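Local atomic coordinates of cephalosporin acylase (PDB entry 2NLZ), a protein that probably hydrolyses or transfers amide-linked acyl groups by the N-terminal nucleophile mechanism of gamma-glutamyltranspeptidases. Residues N86-M97 and A410-H419; W163-K171 and W182-P193. The protein carries 1 engineered substitution. One frame throughout, in Å; residues are numbered along the deposited sequence. Where two conformers were deposited one is given.

Contact 1. Residues N86-M97 and A410-H419; sequences NGSGRAPMSLTM and ALKPGKRTYH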
loop_
_atom_site.group_PDB
_atom_site.type_symbol
_atom_site.label_atom_id
_atom_site.label_comp_id
_atom_site.label_asym_id
_atom_site.label_seq_id
_atom_site.Cartn_x
_atom_site.Cartn_y
_atom_site.Cartn_z
ATOM N N ASN D 86 -29.012 -4.009 -32.812
ATOM C CA ASN D 86 -28.531 -2.663 -33.076
ATOM C C ASN D 86 -29.655 -1.676 -32.876
ATOM O O ASN D 86 -30.384 -1.353 -33.811
ATOM C CB ASN D 86 -27.961 -2.533 -34.496
ATOM C CG ASN D 86 -27.169 -1.250 -34.697
ATOM O OD1 ASN D 86 -27.523 -0.203 -34.163
ATOM N ND2 ASN D 86 -26.078 -1.332 -35.469
ATOM N N GLY D 87 -29.788 -1.183 -31.655
ATOM C CA GLY D 87 -30.805 -0.200 -31.379
ATOM C C GLY D 87 -30.313 1.218 -31.549
ATOM O O GLY D 87 -30.740 2.101 -30.821
ATOM N N SER D 88 -29.409 1.437 -32.501
ATOM C CA SER D 88 -28.882 2.771 -32.770
ATOM C C SER D 88 -29.714 3.449 -33.835
ATOM O O SER D 88 -29.889 2.914 -34.928
ATOM C CB SER D 88 -27.435 2.690 -33.234
ATOM O OG SER D 88 -26.975 3.935 -33.711
ATOM N N GLY D 89 -30.220 4.630 -33.515
ATOM C CA GLY D 89 -31.030 5.377 -34.460
ATOM C C GLY D 89 -30.211 6.199 -35.429
ATOM O O GLY D 89 -29.073 6.571 -35.139
ATOM N N ARG D 90 -30.794 6.489 -36.587
ATOM C CA ARG D 90 -30.087 7.240 -37.616
ATOM C C ARG D 90 -30.328 8.749 -37.501
ATOM O O ARG D 90 -31.181 9.189 -36.724
ATOM C CB ARG D 90 -30.409 6.689 -39.016
ATOM C CG ARG D 90 -31.895 6.457 -39.325
ATOM C CD ARG D 90 -32.118 5.150 -40.092
ATOM N NE ARG D 90 -30.965 4.759 -40.900
ATOM C CZ ARG D 90 -30.637 3.507 -41.223
ATOM N NH1 ARG D 90 -29.557 3.283 -41.958
ATOM N NH2 ARG D 90 -31.363 2.474 -40.813
ATOM N N ALA D 91 -29.549 9.524 -38.259
ATOM C CA ALA D 91 -29.628 10.981 -38.272
ATOM C C ALA D 91 -30.895 11.423 -38.965
ATOM O O ALA D 91 -31.374 10.730 -39.865
ATOM C CB ALA D 91 -28.427 11.561 -38.995
ATOM N N PRO D 92 -31.449 12.576 -38.550
ATOM C CA PRO D 92 -32.619 13.156 -39.212
ATOM C C PRO D 92 -32.420 13.327 -40.710
ATOM O O PRO D 92 -31.305 13.605 -41.162
ATOM C CB PRO D 92 -32.754 14.524 -38.548
ATOM C CG PRO D 92 -32.175 14.338 -37.213
ATOM C CD PRO D 92 -31.019 13.395 -37.404
ATOM N N MET D 93 -33.500 13.164 -41.468
ATOM C CA MET D 93 -33.417 13.150 -42.923
ATOM C C MET D 93 -33.165 14.548 -43.489
ATOM O O MET D 93 -32.717 14.700 -44.629
ATOM C CB MET D 93 -34.677 12.531 -43.522
ATOM C CG MET D 93 -34.450 11.828 -44.850
ATOM S SD MET D 93 -33.379 10.385 -44.715
ATOM C CE MET D 93 -34.500 9.184 -43.983
ATOM N N SER D 94 -33.441 15.563 -42.679
ATOM C CA SER D 94 -33.137 16.940 -43.059
ATOM C C SER D 94 -31.746 17.417 -42.592
ATOM O O SER D 94 -31.326 18.529 -42.919
ATOM C CB SER D 94 -34.241 17.886 -42.567
ATOM O OG SER D 94 -34.532 17.678 -41.194
ATOM N N LEU D 95 -31.034 16.573 -41.843
ATOM C CA LEU D 95 -29.711 16.926 -41.317
ATOM C C LEU D 95 -28.616 16.563 -42.316
ATOM O O LEU D 95 -28.201 15.407 -42.408
ATOM C CB LEU D 95 -29.447 16.222 -39.984
ATOM C CG LEU D 95 -28.812 16.962 -38.795
ATOM C CD1 LEU D 95 -28.167 15.967 -37.836
ATOM C CD2 LEU D 95 -27.816 18.038 -39.198
ATOM N N THR D 96 -28.155 17.560 -43.062
ATOM C CA THR D 96 -27.101 17.361 -44.045
ATOM C C THR D 96 -25.866 18.145 -43.642
ATOM O O THR D 96 -25.924 19.004 -42.763
ATOM C CB THR D 96 -27.531 17.791 -45.468
ATOM O OG1 THR D 96 -27.912 19.174 -45.470
ATOM C CG2 THR D 96 -28.692 16.940 -45.974
ATOM N N MET D 97 -24.754 17.841 -44.305
ATOM C CA MET D 97 -23.473 18.473 -44.030
ATOM C C MET D 97 -23.503 19.951 -44.376
ATOM O O MET D 97 -22.964 20.768 -43.636
ATOM C CB MET D 97 -22.375 17.789 -44.833
ATOM C CG MET D 97 -21.113 17.520 -44.056
ATOM S SD MET D 97 -19.856 16.686 -45.060
ATOM C CE MET D 97 -20.796 15.398 -45.883
ATOM N N ALA D 410 -18.692 10.698 -42.237
ATOM C CA ALA D 410 -19.215 12.024 -42.544
ATOM C C ALA D 410 -20.725 12.068 -42.326
ATOM O O ALA D 410 -21.419 11.075 -42.555
ATOM C CB ALA D 410 -18.877 12.404 -43.964
ATOM N N LEU D 411 -21.224 13.215 -41.875
ATOM C CA LEU D 411 -22.654 13.389 -41.636
ATOM C C LEU D 411 -23.441 13.271 -42.928
ATOM O O LEU D 411 -23.172 13.971 -43.903
ATOM C CB LEU D 411 -22.936 14.737 -40.972
ATOM C CG LEU D 411 -24.378 15.225 -40.820
ATOM C CD1 LEU D 411 -25.217 14.280 -39.987
ATOM C CD2 LEU D 411 -24.380 16.611 -40.195
ATOM N N LYS D 412 -24.406 12.364 -42.917
ATOM C CA LYS D 412 -25.301 12.144 -44.035
ATOM C C LYS D 412 -26.700 11.984 -43.446
ATOM O O LYS D 412 -26.844 11.458 -42.342
ATOM C CB LYS D 412 -24.893 10.868 -44.774
ATOM C CG LYS D 412 -24.941 10.952 -46.290
ATOM C CD LYS D 412 -23.570 11.273 -46.877
ATOM C CE LYS D 412 -23.559 11.051 -48.381
ATOM N NZ LYS D 412 -22.183 11.040 -48.931
ATOM N N PRO D 413 -27.737 12.465 -44.155
ATOM C CA PRO D 413 -29.101 12.257 -43.674
ATOM C C PRO D 413 -29.456 10.782 -43.671
ATOM O O PRO D 413 -29.140 10.081 -44.627
ATOM C CB PRO D 413 -29.958 13.002 -44.703
ATOM C CG PRO D 413 -29.104 13.126 -45.914
ATOM C CD PRO D 413 -27.706 13.246 -45.404
ATOM N N GLY D 414 -30.068 10.315 -42.585
ATOM C CA GLY D 414 -30.523 8.930 -42.485
ATOM C C GLY D 414 -29.418 7.928 -42.253
ATOM O O GLY D 414 -29.617 6.729 -42.410
ATOM N N LYS D 415 -28.249 8.425 -41.877
ATOM C CA LYS D 415 -27.099 7.581 -41.596
ATOM C C LYS D 415 -26.924 7.497 -40.083
ATOM O O LYS D 415 -27.181 8.471 -39.382
ATOM C CB LYS D 415 -25.865 8.199 -42.249
ATOM C CG LYS D 415 -24.544 7.514 -41.941
ATOM C CD LYS D 415 -23.383 8.339 -42.474
ATOM C CE LYS D 415 -22.104 7.540 -42.503
ATOM N NZ LYS D 415 -20.955 8.367 -42.904
ATOM N N ARG D 416 -26.514 6.346 -39.562
ATOM C CA ARG D 416 -26.159 6.288 -38.144
ATOM C C ARG D 416 -24.641 6.292 -37.955
ATOM O O ARG D 416 -23.903 5.722 -38.767
ATOM C CB ARG D 416 -26.839 5.118 -37.432
ATOM C CG ARG D 416 -26.638 3.811 -38.117
ATOM C CD ARG D 416 -27.943 3.068 -38.283
ATOM N NE ARG D 416 -27.732 1.899 -39.131
ATOM C CZ ARG D 416 -27.923 0.644 -38.738
ATOM N NH1 ARG D 416 -28.353 0.385 -37.507
ATOM N NH2 ARG D 416 -27.694 -0.354 -39.579
ATOM N N THR D 417 -24.188 6.960 -36.894
ATOM C CA THR D 417 -22.767 7.263 -36.717
ATOM C C THR D 417 -21.972 6.191 -35.977
ATOM O O THR D 417 -22.548 5.301 -35.338
ATOM C CB THR D 417 -22.566 8.586 -35.953
ATOM O OG1 THR D 417 -21.168 8.807 -35.753
ATOM C CG2 THR D 417 -23.280 8.545 -34.608
ATOM N N TYR D 418 -20.647 6.297 -36.096
ATOM C CA TYR D 418 -19.692 5.667 -35.201
ATOM C C TYR D 418 -20.230 5.795 -33.784
ATOM O O TYR D 418 -20.466 6.906 -33.296
ATOM C CB TYR D 418 -18.345 6.387 -35.329
ATOM C CG TYR D 418 -17.216 5.864 -34.466
ATOM C CD1 TYR D 418 -17.039 6.318 -33.166
ATOM C CD2 TYR D 418 -16.299 4.944 -34.966
ATOM C CE1 TYR D 418 -16.003 5.845 -32.375
ATOM C CE2 TYR D 418 -15.255 4.467 -34.187
ATOM C CZ TYR D 418 -15.112 4.923 -32.891
ATOM O OH TYR D 418 -14.078 4.459 -32.114
ATOM N N HIS D 419 -20.429 4.649 -33.135
ATOM C CA HIS D 419 -21.085 4.590 -31.828
ATOM C C HIS D 419 -20.130 4.041 -30.780
ATOM O O HIS D 419 -19.467 3.041 -31.020
ATOM C CB HIS D 419 -22.332 3.709 -31.911
ATOM C CG HIS D 419 -23.513 4.269 -31.188
ATOM N ND1 HIS D 419 -23.656 4.185 -29.820
ATOM C CD2 HIS D 419 -24.609 4.918 -31.640
ATOM C CE1 HIS D 419 -24.790 4.757 -29.462
ATOM N NE2 HIS D 419 -25.388 5.213 -30.547
#
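Leu95 and Leu411 meet methyl to methyl at the apolar centre, crossing at about a right angle with CD2 of Leu95 3.9 Å from CD2 of Leu411. Met97 runs along the carbonyl O of Leu411 and sets its CE 4.0 Å from CB of Ala410. Farther out, Pro413 presses its CG against CG2 of Thr96 (3.8 Å). Backbone bonds join the chains next: Ala91 N donates to Lys415 O (2.8 Å), and Gly414 N, within the type II turn 412-415, gives a weak bond to Ala91 O. At the polar edge Arg90 has CG lodged between its N and carbonyl carbon (chi1 48°) and bends again beyond, which brings NE to Gly414 O (2.8 Å). Arg416 brings CD and NE over one face of the Arg90 guanidinium, the two guanidinium planes 38° apart; its NE is held in a salt bridge by Glu317, which also forms a long, weak ion pair with Arg90 NH1. A methionine in place of Arg90 would probably leave the Gly414 carbonyl without its side-chain donor and Glu317 with less balancing charge. Asn86, near the end of strand 81-87, and Ser88, just past it, touch Phe73 of the adjacent strand 71-78, while Tyr418 packs on Phe308 and Met312 of helix 294-314.

Contact 2. Residues W163-K171 and W182-P193; sequences WKAAYDRVK and WFDTFAPKGRAP. Engineered in segment 163-171: Val170 (natural residue Phe).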
loop_
_atom_site.group_PDB
_atom_site.type_symbol
_atom_site.label_atom_id
_atom_site.label_comp_id
_atom_site.label_asym_id
_atom_site.label_seq_id
_atom_site.Cartn_x
_atom_site.Cartn_y
_atom_site.Cartn_z
ATOM N N TRP D 163 -24.790 15.059 -11.174
ATOM C CA TRP D 163 -26.000 15.836 -11.376
ATOM C C TRP D 163 -25.716 17.310 -11.067
ATOM O O TRP D 163 -26.176 18.192 -11.786
ATOM C CB TRP D 163 -27.118 15.295 -10.479
ATOM C CG TRP D 163 -28.532 15.538 -10.948
ATOM C CD1 TRP D 163 -29.038 16.678 -11.519
ATOM C CD2 TRP D 163 -29.628 14.627 -10.843
ATOM N NE1 TRP D 163 -30.378 16.523 -11.787
ATOM C CE2 TRP D 163 -30.763 15.272 -11.383
ATOM C CE3 TRP D 163 -29.761 13.325 -10.356
ATOM C CZ2 TRP D 163 -32.009 14.652 -11.448
ATOM C CZ3 TRP D 163 -31.001 12.715 -10.413
ATOM C CH2 TRP D 163 -32.105 13.376 -10.957
ATOM N N LYS D 164 -24.954 17.569 -10.005
ATOM C CA LYS D 164 -24.580 18.937 -9.652
ATOM C C LYS D 164 -23.645 19.533 -10.670
ATOM O O LYS D 164 -23.788 20.696 -11.011
ATOM C CB LYS D 164 -23.939 19.020 -8.271
ATOM C CG LYS D 164 -24.915 19.336 -7.154
ATOM C CD LYS D 164 -24.242 20.185 -6.089
ATOM C CE LYS D 164 -23.844 21.540 -6.647
ATOM N NZ LYS D 164 -22.709 22.113 -5.895
ATOM N N ALA D 165 -22.696 18.728 -11.149
ATOM C CA ALA D 165 -21.741 19.150 -12.175
ATOM C C ALA D 165 -22.460 19.535 -13.457
ATOM O O ALA D 165 -22.112 20.526 -14.100
ATOM C CB ALA D 165 -20.725 18.051 -12.450
ATOM N N ALA D 166 -23.473 18.749 -13.807
ATOM C CA ALA D 166 -24.291 19.019 -14.981
ATOM C C ALA D 166 -25.124 20.273 -14.797
ATOM O O ALA D 166 -25.369 20.980 -15.759
ATOM C CB ALA D 166 -25.184 17.837 -15.310
ATOM N N TYR D 167 -25.556 20.545 -13.570
ATOM C CA TYR D 167 -26.282 21.780 -13.282
ATOM C C TYR D 167 -25.360 23.008 -13.321
ATOM O O TYR D 167 -25.639 23.964 -14.051
ATOM C CB TYR D 167 -27.027 21.703 -11.939
ATOM C CG TYR D 167 -27.802 22.965 -11.616
ATOM C CD1 TYR D 167 -27.325 23.888 -10.686
ATOM C CD2 TYR D 167 -29.000 23.251 -12.261
ATOM C CE1 TYR D 167 -28.028 25.060 -10.399
ATOM C CE2 TYR D 167 -29.713 24.419 -11.978
ATOM C CZ TYR D 167 -29.221 25.316 -11.049
ATOM O OH TYR D 167 -29.927 26.464 -10.775
ATOM N N ASP D 168 -24.272 22.963 -12.548
ATOM C CA ASP D 168 -23.357 24.103 -12.356
ATOM C C ASP D 168 -22.706 24.598 -13.640
ATOM O O ASP D 168 -22.560 25.811 -13.843
ATOM C CB ASP D 168 -22.259 23.772 -11.331
ATOM C CG ASP D 168 -22.753 23.822 -9.891
ATOM O OD1 ASP D 168 -23.807 24.439 -9.626
ATOM O OD2 ASP D 168 -22.074 23.242 -9.020
ATOM N N ARG D 169 -22.309 23.662 -14.497
ATOM C CA ARG D 169 -21.695 24.008 -15.774
ATOM C C ARG D 169 -22.733 24.591 -16.732
ATOM O O ARG D 169 -22.448 25.483 -17.541
ATOM C CB ARG D 169 -21.028 22.775 -16.398
ATOM C CG ARG D 169 -20.657 22.954 -17.867
ATOM C CD ARG D 169 -19.303 22.353 -18.205
ATOM N NE ARG D 169 -19.421 21.119 -18.973
ATOM C CZ ARG D 169 -19.594 21.068 -20.289
ATOM N NH1 ARG D 169 -19.681 22.182 -21.006
ATOM N NH2 ARG D 169 -19.684 19.896 -20.895
ATOM N N VAL D 170 -23.951 24.100 -16.591
ATOM C CA VAL D 170 -24.976 24.271 -17.607
ATOM C C VAL D 170 -26.000 25.388 -17.289
ATOM O O VAL D 170 -26.683 25.876 -18.195
ATOM C CB VAL D 170 -25.645 22.887 -17.869
ATOM C CG1 VAL D 170 -27.133 23.008 -18.080
ATOM C CG2 VAL D 170 -24.899 22.073 -18.966
ATOM N N LYS D 171 -26.092 25.798 -16.021
ATOM C CA LYS D 171 -26.946 26.927 -15.629
ATOM C C LYS D 171 -26.500 28.197 -16.355
ATOM O O LYS D 171 -27.320 29.066 -16.671
ATOM C CB LYS D 171 -26.926 27.131 -14.104
ATOM C CG LYS D 171 -27.583 28.427 -13.576
ATOM C CD LYS D 171 -29.108 28.320 -13.420
ATOM C CE LYS D 171 -29.882 29.179 -14.412
ATOM N NZ LYS D 171 -31.349 28.959 -14.292
ATOM N N TRP D 182 -35.488 20.798 -19.353
ATOM C CA TRP D 182 -34.425 20.104 -18.626
ATOM C C TRP D 182 -34.320 20.602 -17.190
ATOM O O TRP D 182 -34.204 19.806 -16.257
ATOM C CB TRP D 182 -33.076 20.278 -19.328
ATOM C CG TRP D 182 -31.981 19.421 -18.743
ATOM C CD1 TRP D 182 -31.563 18.207 -19.204
ATOM C CD2 TRP D 182 -31.167 19.714 -17.594
ATOM N NE1 TRP D 182 -30.546 17.724 -18.417
ATOM C CE2 TRP D 182 -30.284 18.625 -17.421
ATOM C CE3 TRP D 182 -31.096 20.789 -16.695
ATOM C CZ2 TRP D 182 -29.346 18.580 -16.390
ATOM C CZ3 TRP D 182 -30.167 20.740 -15.670
ATOM C CH2 TRP D 182 -29.305 19.645 -15.525
ATOM N N PHE D 183 -34.336 21.918 -17.017
ATOM C CA PHE D 183 -34.323 22.503 -15.688
ATOM C C PHE D 183 -35.613 22.199 -14.930
ATOM O O PHE D 183 -35.587 22.037 -13.718
ATOM C CB PHE D 183 -34.094 24.016 -15.758
ATOM C CG PHE D 183 -32.708 24.403 -16.199
ATOM C CD1 PHE D 183 -31.653 24.406 -15.296
ATOM C CD2 PHE D 183 -32.458 24.769 -17.512
ATOM C CE1 PHE D 183 -30.376 24.756 -15.701
ATOM C CE2 PHE D 183 -31.185 25.124 -17.925
ATOM C CZ PHE D 183 -30.142 25.117 -17.017
ATOM N N ASP D 184 -36.737 22.123 -15.637
ATOM C CA ASP D 184 -38.014 21.820 -14.993
ATOM C C ASP D 184 -38.069 20.367 -14.512
ATOM O O ASP D 184 -38.614 20.085 -13.440
ATOM C CB ASP D 184 -39.183 22.116 -15.937
ATOM C CG ASP D 184 -39.356 23.598 -16.208
ATOM O OD1 ASP D 184 -38.861 24.429 -15.414
ATOM O OD2 ASP D 184 -39.998 23.928 -17.223
ATOM N N THR D 185 -37.484 19.469 -15.307
ATOM C CA THR D 185 -37.469 18.034 -15.042
ATOM C C THR D 185 -36.368 17.597 -14.067
ATOM O O THR D 185 -36.637 16.864 -13.121
ATOM C CB THR D 185 -37.291 17.249 -16.351
ATOM O OG1 THR D 185 -38.326 17.618 -17.263
ATOM C CG2 THR D 185 -37.321 15.740 -16.116
ATOM N N PHE D 186 -35.136 18.042 -14.305
ATOM C CA PHE D 186 -33.981 17.528 -13.562
ATOM C C PHE D 186 -33.457 18.457 -12.473
ATOM O O PHE D 186 -32.633 18.050 -11.648
ATOM C CB PHE D 186 -32.852 17.159 -14.522
ATOM C CG PHE D 186 -33.220 16.094 -15.492
ATOM C CD1 PHE D 186 -33.579 14.836 -15.045
ATOM C CD2 PHE D 186 -33.215 16.345 -16.849
ATOM C CE1 PHE D 186 -33.918 13.842 -15.936
ATOM C CE2 PHE D 186 -33.560 15.359 -17.754
ATOM C CZ PHE D 186 -33.912 14.106 -17.297
ATOM N N ALA D 187 -33.923 19.703 -12.476
ATOM C CA ALA D 187 -33.607 20.638 -11.399
ATOM C C ALA D 187 -34.862 21.357 -10.894
ATOM O O ALA D 187 -34.954 22.579 -10.999
ATOM C CB ALA D 187 -32.578 21.636 -11.865
ATOM N N PRO D 188 -35.826 20.603 -10.326
ATOM C CA PRO D 188 -37.132 21.209 -10.074
ATOM C C PRO D 188 -37.136 22.211 -8.926
ATOM O O PRO D 188 -38.009 23.073 -8.873
ATOM C CB PRO D 188 -38.023 20.005 -9.748
ATOM C CG PRO D 188 -37.109 18.979 -9.243
ATOM C CD PRO D 188 -35.772 19.200 -9.873
ATOM N N LYS D 189 -36.160 22.103 -8.029
ATOM C CA LYS D 189 -36.051 23.025 -6.907
ATOM C C LYS D 189 -35.091 24.174 -7.185
ATOM O O LYS D 189 -34.658 24.857 -6.262
ATOM C CB LYS D 189 -35.619 22.290 -5.635
ATOM C CG LYS D 189 -36.759 21.903 -4.704
ATOM C CD LYS D 189 -37.013 20.408 -4.723
ATOM C CE LYS D 189 -37.791 19.980 -3.493
ATOM N NZ LYS D 189 -37.601 18.534 -3.222
ATOM N N GLY D 190 -34.753 24.388 -8.452
ATOM C CA GLY D 190 -33.844 25.471 -8.824
ATOM C C GLY D 190 -32.389 25.165 -8.510
ATOM O O GLY D 190 -31.551 26.066 -8.454
ATOM N N ARG D 191 -32.105 23.885 -8.290
ATOM C CA ARG D 191 -30.751 23.370 -8.143
ATOM C C ARG D 191 -30.781 21.864 -8.413
ATOM O O ARG D 191 -31.851 21.282 -8.607
ATOM C CB ARG D 191 -30.168 23.714 -6.759
ATOM C CG ARG D 191 -30.366 22.698 -5.641
ATOM C CD ARG D 191 -31.669 22.864 -4.908
ATOM N NE ARG D 191 -31.832 21.823 -3.908
ATOM C CZ ARG D 191 -32.581 21.919 -2.816
ATOM N NH1 ARG D 191 -32.640 20.890 -1.986
ATOM N NH2 ARG D 191 -33.259 23.027 -2.537
ATOM N N ALA D 192 -29.611 21.240 -8.464
ATOM C CA ALA D 192 -29.533 19.789 -8.581
ATOM C C ALA D 192 -29.777 19.148 -7.211
ATOM O O ALA D 192 -29.332 19.691 -6.200
ATOM C CB ALA D 192 -28.183 19.377 -9.135
ATOM N N PRO D 193 -30.475 17.993 -7.178
ATOM C CA PRO D 193 -30.807 17.253 -5.951
ATOM C C PRO D 193 -29.617 17.019 -5.032
ATOM O O PRO D 193 -28.536 16.688 -5.505
ATOM C CB PRO D 193 -31.288 15.905 -6.476
ATOM C CG PRO D 193 -31.784 16.179 -7.833
ATOM C CD PRO D 193 -30.992 17.317 -8.381
#
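Lys164 and Ala192 bring the two backbones nearest, their CA atoms 5.1 Å apart. The arrangement is an antiparallel helical hairpin: the helical segments 163-171 and 182-186 run at 156° to each other, their axes coming no closer than 12.2 Å, a gap filled largely by aromatic rings. A type I turn from Ala187 to Gly190 then brings the chain back, so that residues 191-193 lie along the start of segment 163-171.

Tyr167 is central. Holding CG opposite its own backbone N (chi1 -179°) sends the ring across to segment 182-193, with Arg191 and Ala192 over one face and Phe183 and Ala187 meeting its CD2 and CE2. Arg191 CA makes a CH-pi contact, 4.0 Å from the centroid of the Tyr167 ring. Phe183 crosses Tyr167 at about a right angle, with Tyr167 CE2 in the plane of the Phe183 ring at its edge and 3.8 Å from CE1 of Phe183. CZ of Phe183 also meets CG1 of Val170, an engineered residue that is Phe in the natural sequence. CB of Ala192 settles on the helix, 3.5 Å from Trp163 O, and also touches CB of Tyr167.

At the other end Pro193 crosses Trp163 at about a right angle, placing CD over the five-membered ring. Phe381, from a distant loop, meets Trp163 and Trp182 edge-to-face and extends this aromatic cluster into the rest of the fold. The indole nitrogen reaches the backbone just before that turn: Trp163 NE1 donates to Phe186 O at 2.7 Å, with a bent N-H...O angle of 133°.

Overall arrangement
Contact 2 is nested along the sequence inside the long loop that contact 1 closes, yet the two do not touch: their centres are 29 Å apart and their nearest atoms about 18 Å. Contact 1 is centred about 19 Å and contact 2 about 23 Å from the centre of the chain. Relatives in this family cut their own precursor to expose a nucleophile, and the unmodelled residues 354-357 just before strand 359-365 probably mark that region here. On this reading contact 1 joins parts of the chain from either side of the cleavage point, whereas both segments of contact 2 precede it.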